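Local structure of 3-polyprenyl-4-hydroxybenzoate decarboxylase and related decarboxylases (Pelotomaculum thermopropionicum, 6H6X) at residues B[65-70]-B[296-301]; B[78-83]-B[311-316]; B[200-203]-B[209-212]; B[302-307]-B[329-334]. The protein uses prenylated FMN, as the UbiD-family decarboxylase HmfF, to interconvert 2,5-furandicarboxylic acid and 2-furoic acid. The protein carries 8 engineered substitutions. One frame throughout, in Å; residues are numbered along the deposited sequence.

Interaction 1 (B[65-70]-B[296-301]); sequences ELFAAA and HLLLGG. With 4LU (1-deoxy-5-O-phosphono-1-(3,3,4,5-tetramethyl-9,11-dioxo-2,3,8,9,10,11-hexahydro-7H-quinolino[1,8-fg]pteridin-12-ium-7-y l)-D-ribitol), chain I.
F67 and L298 lie where the two helical segments come nearest, their CA atoms 8.4 Å apart, a gap bridged by one large side chain rather than by close backbones. The F67 ring reaches across and settles between L298 and L299. Its CE2 touches L298 CB at 3.5 Å, while CE1 meets the CD2 methyl of L299 at 3.7 Å. Both partners come at the ring obliquely. With CG anti to its own carbonyl carbon (chi1 -79°), F67 leans out from its helix toward 296-301. A phenyl suits the place because it is long enough to span the gap and wholly apolar, and all three touching residues are buried. Earlier on the same turn, H296 points away from this contact and serves the prenylated FMN instead: the cofactor's C13 sits 3.9 Å above one face of the imidazole, offset toward its rim, and H296 CD2 lies 3.2 Å from the cofactor methyl C7M. L299 faces both ways, CD2 to F67 and CD1 4.0 Å from the cofactor methyl C8M. Around the contact, M78 of helix 75-87 covers another part of F67, L197 and L198 of helix 194-199 pack on L299, and helix 5-14 lies against L66, A69 and A70.

Interaction 2 (B[78-83]-B[311-316]); sequences MLEKLA and TVRQNV. Engineered in segment 311-316: N315 (natural residue Ala).
E80 and R313 meet only through the ends of their long side chains, in a salt bridge at the protein surface between two helices, with E80 CA and R313 CA, the nearest pair, 11.4 Å apart. A single pair of atoms makes it: E80 OE1 stands 3.0 Å from R313 NH2. Because no other oxygen and nitrogen of the two groups come within bridging distance, this is a one-point ion pair and not a two-pronged one. The carboxylate and guanidinium planes are 26° apart, and OE1 comes to the guanidinium obliquely. The glutamate gets there by a bend at chi2 (95°), which swings its carboxylate toward the other helix although its CB does not point that way. R313 extends with CG anti to its backbone N and then turns at chi3. Charged, flexible residues suit this side, where E80 is exposed and solvent can share their charges. The attraction is therefore likely to be modest, and the two segments bury little of each other. The packed side of the same helices is different in kind. L79, next to E80 in sequence, is buried, as is V312, next to R313; each turns its branched apolar side chain into the protein interior. Further along, the engineered N315 makes a weak bond from ND2 to T311 O. In the fold, L79 rests on N321 and V322 of strand 319-324 and on E305 and L309 of helix 294-315, whereas V312 fits between V319 of that strand and A352 of helix 345-356.

Interaction 3 (B[200-203]-B[209-212]); sequences SQAT and DELE. With K (potassium ion), chain G; MN (manganese (II) ion), chain H; 4LU (1-deoxy-5-O-phosphono-1-(3,3,4,5-tetramethyl-9,11-dioxo-2,3,8,9,10,11-hexahydro-7H-quinolino[1,8-fg]pteridin-12-ium-7-y l)-D-ribitol), chain I.
S200, A202 and E210 come together around a potassium ion, in the two-metal site by which this UbiD enzyme holds the phosphate of prenylated FMN. The loop gives backbone carbonyls: S200 O lies 2.7 Å from the potassium and A202 O 3.0 Å. The helix gives one carboxylate oxygen, E210 OE2, turned to the metals by a bend at chi2 (95°); it is 2.6 Å from the potassium and 2.3 Å from the manganese, so a single atom bridges the two. The cofactor's phosphate oxygen O2P bridges them too. V148 O and the cofactor's O4' and O5' also bind potassium; N147 OD1 and H169 ND1 also bind manganese. A manganese-bound water ties the groups further, donating to A202 O and to phosphate O1P. The side chains of the two segments come no nearer than 4.4 Å (A202 CB to E210 CG); potassium does most of the joining. Beside the metals Q201 lies along the cofactor, its CD 3.5 Å from the ring methyl C8M and close to the ribityl chain. With an alanine in place of Q201, that methyl and the ribityl would probably lose a wall, leaving a gap beside the cofactor. In the second shell, S200 OG bonds back to L197 O, tying the loop to the preceding helix. D209 is the N-cap of helix 210-217 and pairs with R146 through OD2, while its OD1 accepts L211 N at 2.8 Å from above the carboxylate plane, 52° out of it.

Interaction 4 (B[302-307]-B[329-334]); sequences IAREAV and SCRYHA
The guanidinium groups of R304 and R331 lie flat on one another, centres 3.9 Å apart and planes 27° from parallel. R331 CZ sits over one face of the R304 group, offset toward its rim, and in return R304 NH2 sits over a face of R331. At its edge R304 takes hold of the backbone oxygen of C330 side-on: NE donates to C330 O at 3.0 Å and NH2 donates to the same C330 O at 2.8 Å. The oxygen is almost in the guanidinium plane. Seen from the carbonyl, the two donors differ, since NE lies in the carbonyl plane whereas NH2 is 44° above it. A bend at chi3 (-72°) turns the edge of R304 to that oxygen. S329 and C330, both with positive phi, form the turn that carries this carbonyl, shortly before strand 333-338. Arginine suits position 304 because it offers two N-H groups to one acceptor along its edge and a flat face for stacking as well. A leucine in place of R304 would probably leave C330 O without its two donors and R331 without the plate it rests on. The stack brings like charges together, R304 NH2 to R331 NH2 at 3.7 Å, yet R331 NH1 forms a salt bridge with E359, which also touches R304, and R331 makes a cation-pi contact with Y260. Negative charge and aromatic surface nearby are likely to make the pairing tolerable. The two bonds to C330 O hold the R304 guanidinium in its rotation, and E359 probably offsets part of the charge.

Helix 294-315 supplies one segment to interactions 1, 2 and 4, which follow it from the cofactor pocket to the surface. Interaction 1 is buried and purely apolar; interaction 4, partly buried, relies on a gripped carbonyl and stacked arginines; interaction 2, near the far end, is a solvent-side ion pair. Interactions 1 and 2 bring the successive helices 64-70 and 75-87 to this long helix and touch through F67 and M78, while L79 and L82 pack on the 302-307 segment of interaction 4. Interaction 3, buried like interaction 1, is held by metals; its Q201 packs by CB against L299 O and by its backbone O against A303. Both touch the cofactor, interaction 1 at the ring system, interaction 3 from a ring methyl down to the phosphate.

Interaction 1 (B[65-70]-B[296-301])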
# COMPACT_ATOMS: atom_id res chain seq x y z
N GLU B 65 -15.48 -8.05 2.58
CA GLU B 65 -16.65 -8.48 1.80
C GLU B 65 -17.15 -9.86 2.28
O GLU B 65 -18.32 -9.99 2.61
CB GLU B 65 -16.34 -8.46 0.29
N LEU B 66 -16.24 -10.82 2.46
CA LEU B 66 -16.60 -12.13 2.99
C LEU B 66 -17.07 -12.10 4.40
O LEU B 66 -18.06 -12.74 4.71
CB LEU B 66 -15.48 -13.13 2.82
CG LEU B 66 -15.24 -13.41 1.34
CD1 LEU B 66 -14.04 -14.29 1.17
CD2 LEU B 66 -16.47 -14.05 0.71
N PHE B 67 -16.47 -11.32 5.29
CA PHE B 67 -17.03 -11.27 6.64
C PHE B 67 -18.39 -10.62 6.65
O PHE B 67 -19.23 -10.97 7.47
CB PHE B 67 -16.09 -10.56 7.63
CG PHE B 67 -14.96 -11.43 8.12
CD1 PHE B 67 -15.19 -12.35 9.13
CD2 PHE B 67 -13.71 -11.33 7.59
CE1 PHE B 67 -14.16 -13.17 9.59
CE2 PHE B 67 -12.67 -12.13 8.06
CZ PHE B 67 -12.89 -13.05 9.06
N ALA B 68 -18.62 -9.65 5.78
CA ALA B 68 -19.98 -9.05 5.65
C ALA B 68 -20.98 -10.10 5.17
O ALA B 68 -22.02 -10.30 5.79
CB ALA B 68 -20.01 -7.88 4.72
N ALA B 69 -20.66 -10.80 4.11
CA ALA B 69 -21.45 -11.97 3.68
C ALA B 69 -21.73 -12.98 4.82
O ALA B 69 -22.88 -13.40 5.03
CB ALA B 69 -20.78 -12.66 2.53
N ALA B 70 -20.71 -13.30 5.62
CA ALA B 70 -20.90 -14.21 6.76
C ALA B 70 -21.91 -13.71 7.74
O ALA B 70 -22.48 -14.48 8.48
CB ALA B 70 -19.58 -14.49 7.48
N HIS B 296 -6.73 -14.24 10.35
CA HIS B 296 -6.41 -14.01 11.74
C HIS B 296 -6.62 -12.53 12.11
O HIS B 296 -7.31 -12.23 13.06
CB HIS B 296 -4.97 -14.40 12.02
CG HIS B 296 -4.55 -14.24 13.45
ND1 HIS B 296 -3.23 -14.18 13.82
CD2 HIS B 296 -5.27 -14.10 14.58
CE1 HIS B 296 -3.15 -14.08 15.13
NE2 HIS B 296 -4.37 -14.01 15.62
N LEU B 297 -6.03 -11.64 11.31
CA LEU B 297 -6.10 -10.20 11.59
C LEU B 297 -7.54 -9.66 11.56
O LEU B 297 -7.95 -8.94 12.48
CB LEU B 297 -5.19 -9.44 10.61
CG LEU B 297 -3.68 -9.73 10.75
CD1 LEU B 297 -2.88 -8.83 9.85
CD2 LEU B 297 -3.19 -9.71 12.20
N LEU B 298 -8.35 -10.08 10.56
CA LEU B 298 -9.73 -9.58 10.44
C LEU B 298 -10.70 -10.11 11.48
O LEU B 298 -11.66 -9.38 11.88
CB LEU B 298 -10.26 -9.76 9.02
CG LEU B 298 -9.58 -8.86 8.02
CD1 LEU B 298 -9.95 -9.18 6.57
CD2 LEU B 298 -9.96 -7.45 8.32
N LEU B 299 -10.48 -11.32 11.97
CA LEU B 299 -11.34 -11.83 13.02
C LEU B 299 -11.39 -10.89 14.19
O LEU B 299 -12.46 -10.42 14.58
CB LEU B 299 -10.96 -13.25 13.51
CG LEU B 299 -11.61 -14.41 12.78
CD1 LEU B 299 -11.00 -15.71 13.35
CD2 LEU B 299 -13.13 -14.32 12.95
N GLY B 300 -10.22 -10.65 14.77
CA GLY B 300 -10.12 -9.69 15.89
C GLY B 300 -10.33 -8.24 15.45
O GLY B 300 -10.95 -7.47 16.17
N GLY B 301 -9.82 -7.88 14.28
CA GLY B 301 -9.89 -6.54 13.74
C GLY B 301 -11.29 -5.95 13.59
O GLY B 301 -11.56 -4.85 14.04
C9 4LU I . -7.70 -14.84 18.86
C8 4LU I . -7.67 -15.38 17.54
C7 4LU I . -6.67 -16.25 17.10
C10 4LU I . -5.86 -15.12 22.13
C6 4LU I . -5.45 -16.41 17.99
N3 4LU I . -4.60 -16.56 24.16
C2 4LU I . -5.51 -15.58 24.47
C13 4LU I . -3.81 -17.82 16.33
C5 4LU I . -4.24 -17.35 17.70
C1 4LU I . -3.27 -16.62 19.84
O2 4LU I . -5.79 -15.35 25.69
N1 4LU I . -6.13 -14.89 23.47
C4 4LU I . -4.26 -16.87 22.88
O4 4LU I . -3.43 -17.79 22.64
C4A 4LU I . -4.92 -16.11 21.76
N5 4LU I . -4.65 -16.38 20.37
C3 4LU I . -3.21 -17.44 18.77
C12 4LU I . -4.87 -18.71 18.12
C5A 4LU I . -5.59 -15.98 19.38
C7M 4LU I . -6.68 -16.79 15.68
C8M 4LU I . -8.85 -15.00 16.68
C9A 4LU I . -6.68 -15.06 19.81
N10 4LU I . -6.54 -14.42 21.10
C1' 4LU I . -7.46 -13.36 21.53
C2' 4LU I . -8.76 -13.80 22.24
O2' 4LU I . -9.41 -14.91 21.61
C3' 4LU I . -9.72 -12.62 22.20
O3' 4LU I . -9.05 -11.44 22.66
C4' 4LU I . -11.00 -12.89 22.99
O4' 4LU I . -12.12 -12.03 22.63
C5' 4LU I . -10.87 -12.80 24.50
O5' 4LU I . -12.22 -13.11 24.91
P 4LU I . -12.81 -12.75 26.38
O2P 4LU I . -14.19 -13.43 26.48
O3P 4LU I . -11.83 -13.40 27.40
O1P 4LU I . -12.91 -11.22 26.39

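Interaction 2 (B[78-83]-B[311-316])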
# COMPACT_ATOMS: atom_id res chain seq x y z
N MET B 78 -21.81 -3.72 8.23
CA MET B 78 -21.09 -4.75 9.03
C MET B 78 -20.85 -4.32 10.46
O MET B 78 -21.25 -5.03 11.42
CB MET B 78 -19.78 -5.07 8.32
CG MET B 78 -18.77 -5.96 9.05
SD MET B 78 -17.55 -6.70 7.94
CE MET B 78 -17.18 -5.21 7.01
N LEU B 79 -20.26 -3.13 10.65
CA LEU B 79 -19.87 -2.75 11.99
C LEU B 79 -21.05 -2.53 12.91
O LEU B 79 -21.00 -2.89 14.11
CB LEU B 79 -18.92 -1.55 11.98
CG LEU B 79 -17.62 -1.71 11.17
CD1 LEU B 79 -16.78 -0.44 11.19
CD2 LEU B 79 -16.80 -2.92 11.63
N GLU B 80 -22.10 -1.94 12.35
CA GLU B 80 -23.33 -1.67 13.10
C GLU B 80 -24.06 -2.98 13.34
O GLU B 80 -24.53 -3.23 14.43
CB GLU B 80 -24.27 -0.65 12.38
CG GLU B 80 -23.80 0.83 12.47
CD GLU B 80 -22.96 1.32 11.27
OE1 GLU B 80 -22.89 2.54 11.05
OE2 GLU B 80 -22.39 0.49 10.48
N LYS B 81 -24.11 -3.87 12.35
CA LYS B 81 -24.71 -5.19 12.63
C LYS B 81 -23.98 -5.92 13.77
O LYS B 81 -24.62 -6.49 14.65
CB LYS B 81 -24.80 -6.08 11.38
CG LYS B 81 -26.01 -7.00 11.45
CD LYS B 81 -25.84 -8.36 10.79
CE LYS B 81 -27.17 -9.10 10.61
NZ LYS B 81 -27.93 -9.16 11.89
N LEU B 82 -22.64 -5.83 13.81
CA LEU B 82 -21.88 -6.50 14.88
C LEU B 82 -22.18 -5.87 16.23
O LEU B 82 -22.43 -6.59 17.19
CB LEU B 82 -20.37 -6.57 14.58
CG LEU B 82 -19.50 -7.37 15.57
CD1 LEU B 82 -20.02 -8.78 15.83
CD2 LEU B 82 -18.06 -7.44 15.06
N ALA B 83 -22.21 -4.54 16.31
CA ALA B 83 -22.50 -3.86 17.60
C ALA B 83 -23.95 -4.12 18.12
O ALA B 83 -24.19 -4.29 19.33
CB ALA B 83 -22.25 -2.36 17.46
N THR B 311 -17.29 3.97 20.12
CA THR B 311 -16.63 4.90 21.02
C THR B 311 -16.37 6.27 20.40
O THR B 311 -16.56 7.29 21.05
CB THR B 311 -15.26 4.40 21.47
OG1 THR B 311 -15.33 3.01 21.81
CG2 THR B 311 -14.77 5.22 22.71
N VAL B 312 -15.94 6.27 19.15
CA VAL B 312 -15.68 7.49 18.46
C VAL B 312 -16.99 8.22 18.17
O VAL B 312 -17.02 9.43 18.32
CB VAL B 312 -14.87 7.24 17.18
CG1 VAL B 312 -14.72 8.51 16.36
CG2 VAL B 312 -13.47 6.73 17.53
N ARG B 313 -18.04 7.51 17.76
CA ARG B 313 -19.35 8.13 17.46
C ARG B 313 -19.97 8.86 18.69
O ARG B 313 -20.53 9.93 18.52
CB ARG B 313 -20.34 7.12 16.89
CG ARG B 313 -21.46 7.77 16.05
CD ARG B 313 -22.64 6.83 15.78
NE ARG B 313 -22.32 5.68 14.92
CZ ARG B 313 -22.10 5.73 13.60
NH1 ARG B 313 -22.14 6.91 12.95
NH2 ARG B 313 -21.83 4.61 12.93
N GLN B 314 -19.79 8.31 19.90
CA GLN B 314 -20.20 8.94 21.16
C GLN B 314 -19.70 10.36 21.28
O GLN B 314 -20.47 11.24 21.67
CB GLN B 314 -19.70 8.17 22.41
CG GLN B 314 -20.79 7.57 23.28
CD GLN B 314 -21.32 6.25 22.74
OE1 GLN B 314 -21.09 5.18 23.32
NE2 GLN B 314 -22.04 6.31 21.60
N ASN B 315 -18.42 10.57 20.96
CA ASN B 315 -17.80 11.87 21.14
C ASN B 315 -17.79 12.68 19.86
O ASN B 315 -17.59 13.87 19.93
CB ASN B 315 -16.38 11.72 21.67
CG ASN B 315 -16.31 11.17 23.08
OD1 ASN B 315 -16.60 11.86 24.04
ND2 ASN B 315 -15.88 9.93 23.19
N VAL B 316 -17.95 12.05 18.70
CA VAL B 316 -17.77 12.72 17.42
C VAL B 316 -18.85 12.21 16.47
O VAL B 316 -18.60 11.31 15.64
CB VAL B 316 -16.36 12.51 16.84
CG1 VAL B 316 -16.19 13.27 15.53
CG2 VAL B 316 -15.29 12.92 17.84

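Interaction 3 (B[200-203]-B[209-212])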
# COMPACT_ATOMS: atom_id res chain seq x y z
N SER B 200 -16.78 -14.92 18.78
CA SER B 200 -15.88 -15.28 19.86
C SER B 200 -14.85 -14.19 20.20
O SER B 200 -14.18 -14.29 21.23
CB SER B 200 -15.11 -16.56 19.51
OG SER B 200 -14.10 -16.27 18.53
N GLN B 201 -14.68 -13.23 19.31
CA GLN B 201 -13.78 -12.08 19.49
C GLN B 201 -14.45 -10.83 20.05
O GLN B 201 -13.80 -9.82 20.19
CB GLN B 201 -13.10 -11.77 18.14
CG GLN B 201 -12.32 -12.96 17.62
CD GLN B 201 -11.29 -13.41 18.66
OE1 GLN B 201 -11.42 -14.49 19.33
NE2 GLN B 201 -10.28 -12.57 18.85
N ALA B 202 -15.74 -10.86 20.32
CA ALA B 202 -16.38 -9.72 21.05
C ALA B 202 -15.74 -9.49 22.43
O ALA B 202 -15.52 -10.45 23.22
CB ALA B 202 -17.87 -9.92 21.20
N THR B 203 -15.43 -8.23 22.66
CA THR B 203 -14.88 -7.76 23.92
C THR B 203 -16.07 -7.14 24.63
O THR B 203 -16.63 -6.14 24.16
CB THR B 203 -13.75 -6.73 23.70
OG1 THR B 203 -12.81 -7.23 22.73
CG2 THR B 203 -13.03 -6.40 25.02
N ASP B 209 -22.67 -13.91 26.88
CA ASP B 209 -22.33 -15.18 26.30
C ASP B 209 -22.11 -14.95 24.81
O ASP B 209 -23.03 -14.58 24.05
CB ASP B 209 -23.48 -16.16 26.59
CG ASP B 209 -23.32 -17.50 25.89
OD1 ASP B 209 -22.30 -17.75 25.22
OD2 ASP B 209 -24.25 -18.32 26.03
N GLU B 210 -20.87 -15.15 24.37
CA GLU B 210 -20.58 -14.98 22.94
C GLU B 210 -21.32 -15.93 22.03
O GLU B 210 -21.52 -15.61 20.86
CB GLU B 210 -19.10 -15.01 22.67
CG GLU B 210 -18.42 -13.80 23.26
CD GLU B 210 -17.84 -14.04 24.64
OE1 GLU B 210 -18.27 -14.97 25.40
OE2 GLU B 210 -16.90 -13.29 24.94
N LEU B 211 -21.78 -17.07 22.52
CA LEU B 211 -22.62 -17.96 21.64
C LEU B 211 -23.98 -17.30 21.31
O LEU B 211 -24.52 -17.49 20.23
CB LEU B 211 -22.84 -19.33 22.29
CG LEU B 211 -21.59 -20.17 22.51
CD1 LEU B 211 -21.99 -21.53 23.07
CD2 LEU B 211 -20.77 -20.37 21.24
N GLU B 212 -24.49 -16.48 22.22
CA GLU B 212 -25.70 -15.68 22.02
C GLU B 212 -25.49 -14.53 21.06
O GLU B 212 -26.37 -14.19 20.27
CB GLU B 212 -26.24 -15.18 23.37
CG GLU B 212 -26.71 -16.36 24.20
CD GLU B 212 -27.41 -16.00 25.50
OE1 GLU B 212 -27.28 -14.87 26.01
OE2 GLU B 212 -28.09 -16.90 26.04
K K G . -14.56 -13.28 23.75
MN MN H . -16.25 -12.86 27.14
C9 4LU I . -7.70 -14.84 18.86
C8 4LU I . -7.67 -15.38 17.54
C7 4LU I . -6.67 -16.25 17.10
C10 4LU I . -5.86 -15.12 22.13
C6 4LU I . -5.45 -16.41 17.99
N3 4LU I . -4.60 -16.56 24.16
C2 4LU I . -5.51 -15.58 24.47
C13 4LU I . -3.81 -17.82 16.33
C5 4LU I . -4.24 -17.35 17.70
C1 4LU I . -3.27 -16.62 19.84
O2 4LU I . -5.79 -15.35 25.69
N1 4LU I . -6.13 -14.89 23.47
C4 4LU I . -4.26 -16.87 22.88
O4 4LU I . -3.43 -17.79 22.64
C4A 4LU I . -4.92 -16.11 21.76
N5 4LU I . -4.65 -16.38 20.37
C3 4LU I . -3.21 -17.44 18.77
C12 4LU I . -4.87 -18.71 18.12
C5A 4LU I . -5.59 -15.98 19.38
C7M 4LU I . -6.68 -16.79 15.68
C8M 4LU I . -8.85 -15.00 16.68
C9A 4LU I . -6.68 -15.06 19.81
N10 4LU I . -6.54 -14.42 21.10
C1' 4LU I . -7.46 -13.36 21.53
C2' 4LU I . -8.76 -13.80 22.24
O2' 4LU I . -9.41 -14.91 21.61
C3' 4LU I . -9.72 -12.62 22.20
O3' 4LU I . -9.05 -11.44 22.66
C4' 4LU I . -11.00 -12.89 22.99
O4' 4LU I . -12.12 -12.03 22.63
C5' 4LU I . -10.87 -12.80 24.50
O5' 4LU I . -12.22 -13.11 24.91
P 4LU I . -12.81 -12.75 26.38
O2P 4LU I . -14.19 -13.43 26.48
O3P 4LU I . -11.83 -13.40 27.40
O1P 4LU I . -12.91 -11.22 26.39
O HOH W 1 -15.69 -10.84 25.99

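Interaction 4 (B[302-307]-B[329-334])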
# COMPACT_ATOMS: atom_id res chain seq x y z
N ILE B 302 -12.17 -6.71 12.95
CA ILE B 302 -13.56 -6.31 12.73
C ILE B 302 -14.27 -6.12 14.03
O ILE B 302 -14.97 -5.12 14.21
CB ILE B 302 -14.28 -7.29 11.81
CG1 ILE B 302 -13.68 -7.14 10.42
CG2 ILE B 302 -15.77 -6.99 11.74
CD1 ILE B 302 -14.07 -8.23 9.48
N ALA B 303 -14.03 -7.03 14.98
CA ALA B 303 -14.57 -6.85 16.33
C ALA B 303 -14.07 -5.60 17.02
O ALA B 303 -14.86 -4.86 17.64
CB ALA B 303 -14.26 -8.07 17.19
N ARG B 304 -12.78 -5.33 16.90
CA ARG B 304 -12.22 -4.09 17.51
C ARG B 304 -12.73 -2.85 16.75
O ARG B 304 -13.00 -1.86 17.34
CB ARG B 304 -10.71 -4.13 17.63
CG ARG B 304 -10.18 -5.23 18.58
CD ARG B 304 -8.65 -5.31 18.75
NE ARG B 304 -7.97 -5.82 17.60
CZ ARG B 304 -7.71 -7.13 17.35
NH1 ARG B 304 -8.13 -8.05 18.17
NH2 ARG B 304 -7.05 -7.52 16.23
N GLU B 305 -12.88 -2.93 15.44
CA GLU B 305 -13.43 -1.82 14.68
C GLU B 305 -14.86 -1.47 15.09
O GLU B 305 -15.21 -0.31 15.17
CB GLU B 305 -13.38 -2.08 13.20
CG GLU B 305 -12.03 -1.92 12.56
CD GLU B 305 -11.99 -2.31 11.07
OE1 GLU B 305 -13.06 -2.62 10.47
OE2 GLU B 305 -10.89 -2.29 10.46
N ALA B 306 -15.70 -2.46 15.36
CA ALA B 306 -17.08 -2.19 15.79
C ALA B 306 -17.11 -1.39 17.06
O ALA B 306 -17.87 -0.46 17.17
CB ALA B 306 -17.85 -3.47 15.99
N VAL B 307 -16.29 -1.78 18.02
CA VAL B 307 -16.14 -1.06 19.27
C VAL B 307 -15.54 0.31 19.09
O VAL B 307 -16.00 1.25 19.71
CB VAL B 307 -15.28 -1.86 20.29
CG1 VAL B 307 -14.82 -0.99 21.47
CG2 VAL B 307 -16.08 -3.06 20.78
N SER B 329 -1.49 -4.68 12.38
CA SER B 329 -2.10 -5.94 12.90
C SER B 329 -3.56 -5.82 13.30
O SER B 329 -4.03 -6.56 14.17
CB SER B 329 -1.23 -6.58 13.97
OG SER B 329 0.14 -6.58 13.47
N CYS B 330 -4.30 -4.97 12.57
CA CYS B 330 -5.70 -4.66 12.87
C CYS B 330 -5.89 -4.46 14.35
O CYS B 330 -6.77 -5.04 14.98
CB CYS B 330 -6.64 -5.65 12.25
SG CYS B 330 -6.43 -5.83 10.46
N ARG B 331 -5.09 -3.54 14.90
CA ARG B 331 -5.00 -3.35 16.32
C ARG B 331 -4.26 -2.02 16.71
O ARG B 331 -4.76 -1.28 17.55
CB ARG B 331 -4.17 -4.52 16.85
CG ARG B 331 -4.17 -4.69 18.31
CD ARG B 331 -3.16 -5.78 18.64
NE ARG B 331 -3.50 -7.09 18.10
CZ ARG B 331 -4.16 -8.03 18.76
NH1 ARG B 331 -4.56 -7.85 20.03
NH2 ARG B 331 -4.42 -9.19 18.16
N TYR B 332 -3.07 -1.79 16.17
CA TYR B 332 -2.20 -0.73 16.62
C TYR B 332 -2.44 0.60 15.93
O TYR B 332 -2.22 1.66 16.56
CB TYR B 332 -0.68 -1.11 16.44
CG TYR B 332 -0.30 -2.32 17.24
CD1 TYR B 332 -0.61 -2.41 18.59
CD2 TYR B 332 0.38 -3.39 16.67
CE1 TYR B 332 -0.31 -3.53 19.32
CE2 TYR B 332 0.71 -4.53 17.41
CZ TYR B 332 0.36 -4.59 18.73
OH TYR B 332 0.68 -5.67 19.53
N HIS B 333 -2.81 0.54 14.64
CA HIS B 333 -3.02 1.68 13.81
C HIS B 333 -4.49 1.90 13.42
O HIS B 333 -5.10 0.99 12.83
CB HIS B 333 -2.21 1.51 12.52
CG HIS B 333 -0.77 1.78 12.67
ND1 HIS B 333 0.05 1.99 11.59
CD2 HIS B 333 0.00 1.89 13.78
CE1 HIS B 333 1.29 2.19 12.05
NE2 HIS B 333 1.27 2.14 13.37
N ALA B 334 -5.02 3.10 13.65
CA ALA B 334 -6.38 3.47 13.28
C ALA B 334 -6.45 4.64 12.30
O ALA B 334 -5.65 5.58 12.38
CB ALA B 334 -7.18 3.72 14.51